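Local coordinates for protein dextranase (Pseudarthrobacter oxydans, PDB 6NZS) that hydrolyses internal alpha-1,6-glucosidic linkages of dextran as an endo-acting dextranase of glycoside hydrolase family 49, at residues Y37-A42 against S86-E91; V98-R103 against V133-P138; R421-V426 against K472-E477. All blocks are in the same frame, centred on the assembly; numbering follows the deposited sequence.

Interaction 1 of 3, residues Y37-A42 against S86-E91; sequences YDLQVA and SWSSFE
F90 has CG between its backbone N and carbonyl carbon (chi1 59°), and V41 has CG1 anti to its backbone N (chi1 -168°). These torsions set both methyl groups of V41 against the ring. The contact lies in the N-terminal Ig-like domain. The two strands run nearly parallel, 13° apart, with closest axis approach 8.7 Å, and no hydrogen bond joins them. Their side chains face each other across the domain interior; strand 51-58 pairs antiparallel with both.

V41 CG2 makes a CH-pi contact over one face, 3.9 Å from the centroid of the F90 ring and offset toward the rim. V41 CG1 touches the same ring at CE1 and CZ. L39 sends both methyl groups to S88; its CD1 lies 3.9 Å from S88 CB. L39 CD2 also reaches F90, but obliquely.

The buried hydroxyls find their polar partners outside the two segments. S88 OG is bonded to the backbone O of F54, S86 OG to S34, and Y37 OH to the backbone O of N184. V98 touches both L39 and F90 from strand 96-102. At the far end S86 OG meets the Y37 ring at its edge, near the ring plane, 4.1 Å from CD2.

Interaction 2 of 3, residues V98-R103 against V133-P138; sequences VDVSLR and VKIKVP
D99 and K134 lie side by side and point the same way, from one face of the strand pair. The K134 chain bends at chi3 and chi4 (-67° and -78°). This curls the ammonium round to the edge of the carboxylate, and NZ reaches D99 OD1 at 2.7 Å. The bond is a salt bridge and uses the syn lone pair of OD1. K134 CG also lies close to that oxygen. With an alanine at this position, the D99 carboxylate would probably lose its charged mate and be freer to turn.

V98, V100, V133 and I135 point to the other, buried face. V98 CG2 meets V137 CG2 at 3.9 Å, the two side chains crossing at a slant. V100 CG2 likewise meets I135 CD1 at 4.1 Å.

The segments are adjacent antiparallel strands of the N-terminal Ig-like domain. V98 with I135 and V100 with V133 are hydrogen-bonded pairs; D99 with K134 is the non-hydrogen-bonded pair between them. V98 N bonds I135 O at 2.7 Å, and V100 N bonds V133 O at 2.9 Å; each pair has its return bond. Strand 37-43 flanks 96-102 on its other edge. F150 of strand 144-150 packs on V100, and F146 on V137.

Interaction 3 of 3, residues R421-V426 against K472-E477; sequences RNIDNV and KNMRFE
N473 ND2 donates to D424 OD1 at 2.9 Å, in a nearly straight bond of 167°. The two side chains lie side by side and point the same way. The oxygen lies in the amide plane of N473, whereas ND2 stands 32° out of the carboxylate plane, on the syn side of OD1. D424 CG is anti to its backbone N (chi1 -169°), which turns the carboxylate toward N473. The other end of the amide is held too: N473 OD1 accepts from N499 ND2 on the next strand, so both ends fix the turn of the group.

K472 crosses D424 at a slant. Its CE lies 3.5 Å from D424 OD2, but NZ stays beyond salt-bridge range. The positive charge nearby is still likely to steady the carboxylate.

The backbones add a parallel ladder. K472 N bonds I423 O at 2.8 Å, V426 N bonds N473 O at 3.0 Å, and R475 N bonds V426 O at 2.8 Å. N425 N makes weak bonds to K472 O and N473 O. This is stacking of successive coils in the right-handed parallel beta-helix of family 49, with strands 423-435 and 469-482 as neighbours. N425 and N473 both have positive phi and lie level with each other, so the same bend occurs in both coils. N425 ND2 bonds D397 of the preceding coil.

On the buried side, M474 CG lies alongside V426 CB at 3.9 Å. M474 SD comes 3.8 Å from I423 CG2, the two side chains crossing. W416 also touches M474, and M393 touches V426. Farther along 472-477, the R475 guanidinium holds E477 OE1 at its edge, in plane, with NE at 3.3 Å.

How the interactions relate
Interactions 1 and 2 belong to the N-terminal Ig-like domain and touch, their centres about 8 Å apart. Strands 37-43 and 96-102 are neighbours, bonded through the Q40 and D99 backbones and the D38-R103 salt bridge. Interaction 1 is wholly buried and rests on side chains alone; interaction 2 combines a buried valine and isoleucine face with an ion pair at a partly exposed one. Interaction 3 lies in the beta-helix, with its centre about 37 and 40 Å from theirs. It too is backbone-paired, but parallel, with polar side chains toward the surface and V426, I423 and M474 inside.

Interaction 1 of 3, residues Y37-A42 against S86-E91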
loop_
_atom_site.group_PDB
_atom_site.type_symbol
_atom_site.label_atom_id
_atom_site.label_comp_id
_atom_site.label_asym_id
_atom_site.label_seq_id
_atom_site.Cartn_x
_atom_site.Cartn_y
_atom_site.Cartn_z
ATOM N N TYR A 37 -16.866 3.314 13.462
ATOM C CA TYR A 37 -17.775 2.754 12.465
ATOM C C TYR A 37 -18.261 1.382 12.895
ATOM O O TYR A 37 -17.509 0.606 13.489
ATOM C CB TYR A 37 -17.071 2.605 11.099
ATOM C CG TYR A 37 -16.490 3.912 10.653
ATOM C CD1 TYR A 37 -17.300 4.877 10.078
ATOM C CD2 TYR A 37 -15.149 4.217 10.868
ATOM C CE1 TYR A 37 -16.799 6.099 9.700
ATOM C CE2 TYR A 37 -14.630 5.453 10.493
ATOM C CZ TYR A 37 -15.469 6.387 9.913
ATOM O OH TYR A 37 -15.004 7.622 9.534
ATOM N N ASP A 38 -19.521 1.093 12.575
ATOM C CA ASP A 38 -20.073 -0.252 12.657
ATOM C C ASP A 38 -20.558 -0.658 11.276
ATOM O O ASP A 38 -21.082 0.173 10.530
ATOM C CB ASP A 38 -21.253 -0.317 13.633
ATOM C CG ASP A 38 -20.821 -0.165 15.077
ATOM O OD1 ASP A 38 -19.840 -0.818 15.472
ATOM O OD2 ASP A 38 -21.475 0.605 15.820
ATOM N N LEU A 39 -20.390 -1.935 10.939
ATOM C CA LEU A 39 -20.745 -2.431 9.615
ATOM C C LEU A 39 -21.582 -3.703 9.719
ATOM O O LEU A 39 -21.281 -4.592 10.521
ATOM C CB LEU A 39 -19.472 -2.704 8.807
ATOM C CG LEU A 39 -19.630 -3.009 7.321
ATOM C CD1 LEU A 39 -18.462 -2.424 6.535
ATOM C CD2 LEU A 39 -19.677 -4.494 7.105
ATOM N N GLN A 40 -22.637 -3.783 8.901
ATOM C CA GLN A 40 -23.421 -4.999 8.723
ATOM C C GLN A 40 -23.608 -5.242 7.233
ATOM O O GLN A 40 -23.568 -4.304 6.432
ATOM C CB GLN A 40 -24.793 -4.902 9.400
ATOM C CG GLN A 40 -24.744 -4.912 10.917
ATOM C CD GLN A 40 -26.117 -4.754 11.538
ATOM O OE1 GLN A 40 -27.083 -4.418 10.852
ATOM N NE2 GLN A 40 -26.213 -5.001 12.842
ATOM N N VAL A 41 -23.788 -6.513 6.861
ATOM C CA VAL A 41 -23.871 -6.924 5.461
ATOM C C VAL A 41 -25.049 -7.869 5.284
ATOM O O VAL A 41 -25.234 -8.800 6.076
ATOM C CB VAL A 41 -22.586 -7.642 4.986
ATOM C CG1 VAL A 41 -22.584 -7.799 3.463
ATOM C CG2 VAL A 41 -21.341 -6.934 5.448
ATOM N N ALA A 42 -25.807 -7.664 4.212
ATOM C CA ALA A 42 -26.906 -8.549 3.855
ATOM C C ALA A 42 -26.829 -8.855 2.371
ATOM O O ALA A 42 -26.448 -8.002 1.572
ATOM C CB ALA A 42 -28.247 -7.873 4.126
ATOM N N SER A 86 -9.584 2.403 10.135
ATOM C CA SER A 86 -10.449 1.267 10.413
ATOM C C SER A 86 -10.677 0.491 9.124
ATOM O O SER A 86 -10.638 1.056 8.028
ATOM C CB SER A 86 -11.813 1.712 10.953
ATOM O OG SER A 86 -11.688 2.383 12.199
ATOM N N TRP A 87 -10.907 -0.813 9.253
ATOM C CA TRP A 87 -11.204 -1.609 8.064
ATOM C C TRP A 87 -12.014 -2.830 8.457
ATOM O O TRP A 87 -11.844 -3.381 9.548
ATOM C CB TRP A 87 -9.944 -2.025 7.292
ATOM C CG TRP A 87 -9.174 -3.173 7.906
ATOM C CD1 TRP A 87 -9.258 -4.493 7.564
ATOM C CD2 TRP A 87 -8.211 -3.090 8.968
ATOM N NE1 TRP A 87 -8.406 -5.240 8.349
ATOM C CE2 TRP A 87 -7.755 -4.399 9.219
ATOM C CE3 TRP A 87 -7.698 -2.032 9.737
ATOM C CZ2 TRP A 87 -6.804 -4.683 10.200
ATOM C CZ3 TRP A 87 -6.760 -2.321 10.716
ATOM C CH2 TRP A 87 -6.328 -3.632 10.942
ATOM N N SER A 88 -12.904 -3.240 7.554
ATOM C CA SER A 88 -13.734 -4.415 7.757
ATOM C C SER A 88 -13.619 -5.299 6.531
ATOM O O SER A 88 -13.790 -4.819 5.404
ATOM C CB SER A 88 -15.199 -4.007 7.960
ATOM O OG SER A 88 -16.016 -5.146 8.174
ATOM N N SER A 89 -13.330 -6.579 6.753
ATOM C CA SER A 89 -13.317 -7.589 5.704
ATOM C C SER A 89 -14.507 -8.529 5.855
ATOM O O SER A 89 -14.964 -8.826 6.963
ATOM C CB SER A 89 -12.040 -8.433 5.768
ATOM O OG SER A 89 -10.924 -7.668 5.337
ATOM N N PHE A 90 -15.006 -8.994 4.719
ATOM C CA PHE A 90 -15.964 -10.087 4.710
ATOM C C PHE A 90 -15.807 -10.809 3.386
ATOM O O PHE A 90 -15.214 -10.280 2.444
ATOM C CB PHE A 90 -17.411 -9.612 4.948
ATOM C CG PHE A 90 -17.911 -8.605 3.934
ATOM C CD1 PHE A 90 -18.472 -9.025 2.732
ATOM C CD2 PHE A 90 -17.849 -7.245 4.201
ATOM C CE1 PHE A 90 -18.941 -8.099 1.803
ATOM C CE2 PHE A 90 -18.319 -6.318 3.285
ATOM C CZ PHE A 90 -18.865 -6.738 2.085
ATOM N N GLU A 91 -16.317 -12.038 3.327
ATOM C CA GLU A 91 -16.378 -12.787 2.079
ATOM C C GLU A 91 -17.787 -12.727 1.519
ATOM O O GLU A 91 -18.767 -12.825 2.266
ATOM C CB GLU A 91 -16.014 -14.257 2.282
ATOM C CG GLU A 91 -14.622 -14.491 2.811
ATOM C CD GLU A 91 -14.280 -15.969 2.828
ATOM O OE1 GLU A 91 -14.338 -16.577 3.912
ATOM O OE2 GLU A 91 -13.982 -16.520 1.748
#

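Interaction 2 of 3, residues V98-R103 against V133-P138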
loop_
_atom_site.group_PDB
_atom_site.type_symbol
_atom_site.label_atom_id
_atom_site.label_comp_id
_atom_site.label_asym_id
_atom_site.label_seq_id
_atom_site.Cartn_x
_atom_site.Cartn_y
_atom_site.Cartn_z
ATOM N N VAL A 98 -24.420 -3.173 2.179
ATOM C CA VAL A 98 -23.579 -2.959 3.356
ATOM C C VAL A 98 -24.081 -1.716 4.075
ATOM O O VAL A 98 -24.122 -0.636 3.480
ATOM C CB VAL A 98 -22.106 -2.793 2.962
ATOM C CG1 VAL A 98 -21.269 -2.594 4.194
ATOM C CG2 VAL A 98 -21.628 -4.015 2.187
ATOM N N ASP A 99 -24.467 -1.863 5.346
ATOM C CA ASP A 99 -24.834 -0.720 6.181
ATOM C C ASP A 99 -23.590 -0.253 6.920
ATOM O O ASP A 99 -22.936 -1.053 7.598
ATOM C CB ASP A 99 -25.881 -1.117 7.229
ATOM C CG ASP A 99 -27.188 -1.566 6.617
ATOM O OD1 ASP A 99 -27.764 -0.804 5.822
ATOM O OD2 ASP A 99 -27.640 -2.679 6.948
ATOM N N VAL A 100 -23.272 1.034 6.805
ATOM C CA VAL A 100 -22.156 1.621 7.544
ATOM C C VAL A 100 -22.722 2.716 8.428
ATOM O O VAL A 100 -23.385 3.638 7.934
ATOM C CB VAL A 100 -21.061 2.187 6.628
ATOM C CG1 VAL A 100 -19.854 2.580 7.475
ATOM C CG2 VAL A 100 -20.660 1.165 5.582
ATOM N N SER A 101 -22.465 2.616 9.729
ATOM C CA SER A 101 -22.966 3.560 10.716
ATOM C C SER A 101 -21.796 4.278 11.369
ATOM O O SER A 101 -20.803 3.647 11.753
ATOM C CB SER A 101 -23.775 2.836 11.789
ATOM O OG SER A 101 -24.938 2.257 11.225
ATOM N N LEU A 102 -21.922 5.595 11.494
ATOM C CA LEU A 102 -20.940 6.417 12.184
ATOM C C LEU A 102 -21.304 6.440 13.666
ATOM O O LEU A 102 -22.456 6.714 14.020
ATOM C CB LEU A 102 -20.982 7.826 11.589
ATOM C CG LEU A 102 -19.983 8.877 12.071
ATOM C CD1 LEU A 102 -18.537 8.408 11.910
ATOM C CD2 LEU A 102 -20.204 10.185 11.324
ATOM N N ARG A 103 -20.325 6.144 14.527
ATOM C CA ARG A 103 -20.539 5.937 15.958
ATOM C C ARG A 103 -20.333 7.191 16.796
ATOM O O ARG A 103 -20.553 7.144 18.011
ATOM C CB ARG A 103 -19.574 4.867 16.490
ATOM C CG ARG A 103 -19.844 3.455 16.006
ATOM C CD ARG A 103 -18.897 2.441 16.660
ATOM N NE ARG A 103 -18.924 2.467 18.129
ATOM C CZ ARG A 103 -19.786 1.786 18.883
ATOM N NH1 ARG A 103 -20.716 1.024 18.323
ATOM N NH2 ARG A 103 -19.730 1.875 20.205
ATOM N N VAL A 133 -25.663 4.837 6.304
ATOM C CA VAL A 133 -25.834 4.720 4.863
ATOM C C VAL A 133 -25.803 3.242 4.500
ATOM O O VAL A 133 -25.138 2.436 5.162
ATOM C CB VAL A 133 -24.718 5.497 4.125
ATOM C CG1 VAL A 133 -23.334 4.879 4.404
ATOM C CG2 VAL A 133 -24.981 5.578 2.635
ATOM N N LYS A 134 -26.548 2.883 3.459
ATOM C CA LYS A 134 -26.538 1.543 2.885
ATOM C C LYS A 134 -25.898 1.630 1.506
ATOM O O LYS A 134 -26.295 2.468 0.690
ATOM C CB LYS A 134 -27.970 0.994 2.768
ATOM C CG LYS A 134 -28.086 -0.532 2.735
ATOM C CD LYS A 134 -29.544 -0.989 2.543
ATOM C CE LYS A 134 -30.385 -0.632 3.756
ATOM N NZ LYS A 134 -30.173 -1.580 4.895
ATOM N N ILE A 135 -24.903 0.780 1.253
ATOM C CA ILE A 135 -24.132 0.781 0.011
ATOM C C ILE A 135 -24.304 -0.573 -0.664
ATOM O O ILE A 135 -24.083 -1.616 -0.035
ATOM C CB ILE A 135 -22.637 1.025 0.292
ATOM C CG1 ILE A 135 -22.446 2.342 1.035
ATOM C CG2 ILE A 135 -21.825 1.006 -1.000
ATOM C CD1 ILE A 135 -21.109 2.422 1.747
ATOM N N LYS A 136 -24.662 -0.565 -1.948
ATOM C CA LYS A 136 -24.798 -1.815 -2.694
ATOM C C LYS A 136 -23.460 -2.137 -3.342
ATOM O O LYS A 136 -22.995 -1.403 -4.219
ATOM C CB LYS A 136 -25.893 -1.723 -3.748
ATOM C CG LYS A 136 -26.141 -3.069 -4.419
ATOM C CD LYS A 136 -27.205 -2.948 -5.490
ATOM C CE LYS A 136 -28.492 -3.609 -5.056
ATOM N NZ LYS A 136 -28.956 -4.547 -6.107
ATOM N N VAL A 137 -22.835 -3.225 -2.905
ATOM C CA VAL A 137 -21.557 -3.667 -3.460
ATOM C C VAL A 137 -21.846 -4.835 -4.401
ATOM O O VAL A 137 -22.261 -5.907 -3.930
ATOM C CB VAL A 137 -20.565 -4.070 -2.360
ATOM C CG1 VAL A 137 -19.233 -4.457 -2.977
ATOM C CG2 VAL A 137 -20.370 -2.919 -1.360
ATOM N N PRO A 138 -21.685 -4.673 -5.705
ATOM C CA PRO A 138 -21.916 -5.796 -6.611
ATOM C C PRO A 138 -20.826 -6.835 -6.436
ATOM O O PRO A 138 -19.683 -6.522 -6.079
ATOM C CB PRO A 138 -21.842 -5.152 -7.999
ATOM C CG PRO A 138 -20.961 -3.964 -7.817
ATOM C CD PRO A 138 -21.152 -3.489 -6.405
#

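Interaction 3 of 3, residues R421-V426 against K472-E477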
loop_
_atom_site.group_PDB
_atom_site.type_symbol
_atom_site.label_atom_id
_atom_site.label_comp_id
_atom_site.label_asym_id
_atom_site.label_seq_id
_atom_site.Cartn_x
_atom_site.Cartn_y
_atom_site.Cartn_z
ATOM N N ARG A 421 19.471 0.076 -12.720
ATOM C CA ARG A 421 18.752 -1.188 -12.813
ATOM C C ARG A 421 18.656 -1.624 -14.268
ATOM O O ARG A 421 18.727 -0.806 -15.187
ATOM C CB ARG A 421 17.337 -1.086 -12.214
ATOM C CG ARG A 421 17.330 -0.750 -10.739
ATOM C CD ARG A 421 15.907 -0.631 -10.180
ATOM N NE ARG A 421 15.902 -0.008 -8.857
ATOM C CZ ARG A 421 16.200 -0.639 -7.725
ATOM N NH1 ARG A 421 16.527 -1.933 -7.738
ATOM N NH2 ARG A 421 16.175 0.018 -6.575
ATOM N N ASN A 422 18.488 -2.939 -14.457
ATOM C CA ASN A 422 18.171 -3.541 -15.749
ATOM C C ASN A 422 16.742 -4.066 -15.663
ATOM O O ASN A 422 16.479 -5.047 -14.958
ATOM C CB ASN A 422 19.149 -4.668 -16.074
ATOM C CG ASN A 422 20.497 -4.152 -16.520
ATOM O OD1 ASN A 422 20.590 -3.236 -17.331
ATOM N ND2 ASN A 422 21.563 -4.744 -15.983
ATOM N N ILE A 423 15.822 -3.405 -16.367
ATOM C CA ILE A 423 14.399 -3.719 -16.311
ATOM C C ILE A 423 13.833 -3.692 -17.722
ATOM O O ILE A 423 14.120 -2.771 -18.495
ATOM C CB ILE A 423 13.634 -2.697 -15.445
ATOM C CG1 ILE A 423 14.166 -2.693 -14.016
ATOM C CG2 ILE A 423 12.141 -2.993 -15.475
ATOM C CD1 ILE A 423 13.600 -1.559 -13.171
ATOM N N ASP A 424 12.991 -4.677 -18.037
ATOM C CA ASP A 424 12.298 -4.753 -19.316
ATOM C C ASP A 424 10.917 -5.355 -19.079
ATOM O O ASP A 424 10.777 -6.299 -18.299
ATOM C CB ASP A 424 13.110 -5.649 -20.268
ATOM C CG ASP A 424 12.640 -5.599 -21.723
ATOM O OD1 ASP A 424 11.732 -4.838 -22.097
ATOM O OD2 ASP A 424 13.228 -6.360 -22.527
ATOM N N ASN A 425 9.902 -4.795 -19.740
ATOM C CA ASN A 425 8.579 -5.412 -19.849
ATOM C C ASN A 425 7.794 -5.347 -18.544
ATOM O O ASN A 425 7.547 -6.367 -17.894
ATOM C CB ASN A 425 8.656 -6.853 -20.384
ATOM C CG ASN A 425 7.286 -7.465 -20.612
ATOM O OD1 ASN A 425 6.358 -6.789 -21.057
ATOM N ND2 ASN A 425 7.148 -8.747 -20.290
ATOM N N VAL A 426 7.372 -4.144 -18.174
ATOM C CA VAL A 426 6.588 -3.911 -16.967
ATOM C C VAL A 426 5.262 -3.286 -17.381
ATOM O O VAL A 426 5.239 -2.355 -18.196
ATOM C CB VAL A 426 7.354 -2.999 -15.996
ATOM C CG1 VAL A 426 6.464 -2.566 -14.847
ATOM C CG2 VAL A 426 8.594 -3.715 -15.474
ATOM N N LYS A 472 13.659 -0.160 -19.480
ATOM C CA LYS A 472 12.929 0.042 -20.725
ATOM C C LYS A 472 11.592 -0.688 -20.734
ATOM O O LYS A 472 11.374 -1.659 -20.004
ATOM C CB LYS A 472 13.771 -0.371 -21.941
ATOM C CG LYS A 472 14.124 -1.845 -21.964
ATOM C CD LYS A 472 14.975 -2.171 -23.182
ATOM C CE LYS A 472 15.256 -3.658 -23.254
ATOM N NZ LYS A 472 16.207 -3.961 -24.358
ATOM N N ASN A 473 10.698 -0.203 -21.599
ATOM C CA ASN A 473 9.451 -0.893 -21.907
ATOM C C ASN A 473 8.589 -1.067 -20.659
ATOM O O ASN A 473 8.186 -2.171 -20.295
ATOM C CB ASN A 473 9.717 -2.226 -22.611
ATOM C CG ASN A 473 10.413 -2.042 -23.942
ATOM O OD1 ASN A 473 10.103 -1.117 -24.694
ATOM N ND2 ASN A 473 11.371 -2.917 -24.236
ATOM N N MET A 474 8.313 0.052 -19.998
ATOM C CA MET A 474 7.446 0.085 -18.829
ATOM C C MET A 474 6.231 0.915 -19.196
ATOM O O MET A 474 6.373 2.062 -19.637
ATOM C CB MET A 474 8.165 0.693 -17.627
ATOM C CG MET A 474 9.493 0.034 -17.323
ATOM S SD MET A 474 9.918 0.146 -15.578
ATOM C CE MET A 474 10.030 1.911 -15.385
ATOM N N ARG A 475 5.051 0.332 -19.031
ATOM C CA ARG A 475 3.795 0.980 -19.379
ATOM C C ARG A 475 2.911 1.077 -18.145
ATOM O O ARG A 475 2.669 0.077 -17.460
ATOM C CB ARG A 475 3.062 0.204 -20.480
ATOM C CG ARG A 475 1.764 0.859 -20.941
ATOM C CD ARG A 475 1.228 0.170 -22.192
ATOM N NE ARG A 475 0.025 0.812 -22.720
ATOM C CZ ARG A 475 0.011 1.652 -23.751
ATOM N NH1 ARG A 475 1.142 1.960 -24.376
ATOM N NH2 ARG A 475 -1.137 2.185 -24.163
ATOM N N PHE A 476 2.439 2.286 -17.863
ATOM C CA PHE A 476 1.532 2.556 -16.753
ATOM C C PHE A 476 0.274 3.136 -17.378
ATOM O O PHE A 476 0.312 4.244 -17.921
ATOM C CB PHE A 476 2.153 3.573 -15.793
ATOM C CG PHE A 476 3.489 3.162 -15.253
ATOM C CD1 PHE A 476 4.655 3.501 -15.915
ATOM C CD2 PHE A 476 3.583 2.433 -14.081
ATOM C CE1 PHE A 476 5.897 3.118 -15.420
ATOM C CE2 PHE A 476 4.809 2.042 -13.586
ATOM C CZ PHE A 476 5.969 2.379 -14.246
ATOM N N GLU A 477 -0.835 2.407 -17.316
ATOM C CA GLU A 477 -2.068 2.836 -17.968
ATOM C C GLU A 477 -3.183 2.935 -16.943
ATOM O O GLU A 477 -3.509 1.941 -16.282
ATOM C CB GLU A 477 -2.474 1.891 -19.103
ATOM C CG GLU A 477 -3.789 2.299 -19.744
ATOM C CD GLU A 477 -3.995 1.742 -21.137
ATOM O OE1 GLU A 477 -3.074 1.088 -21.666
ATOM O OE2 GLU A 477 -5.087 1.975 -21.700
#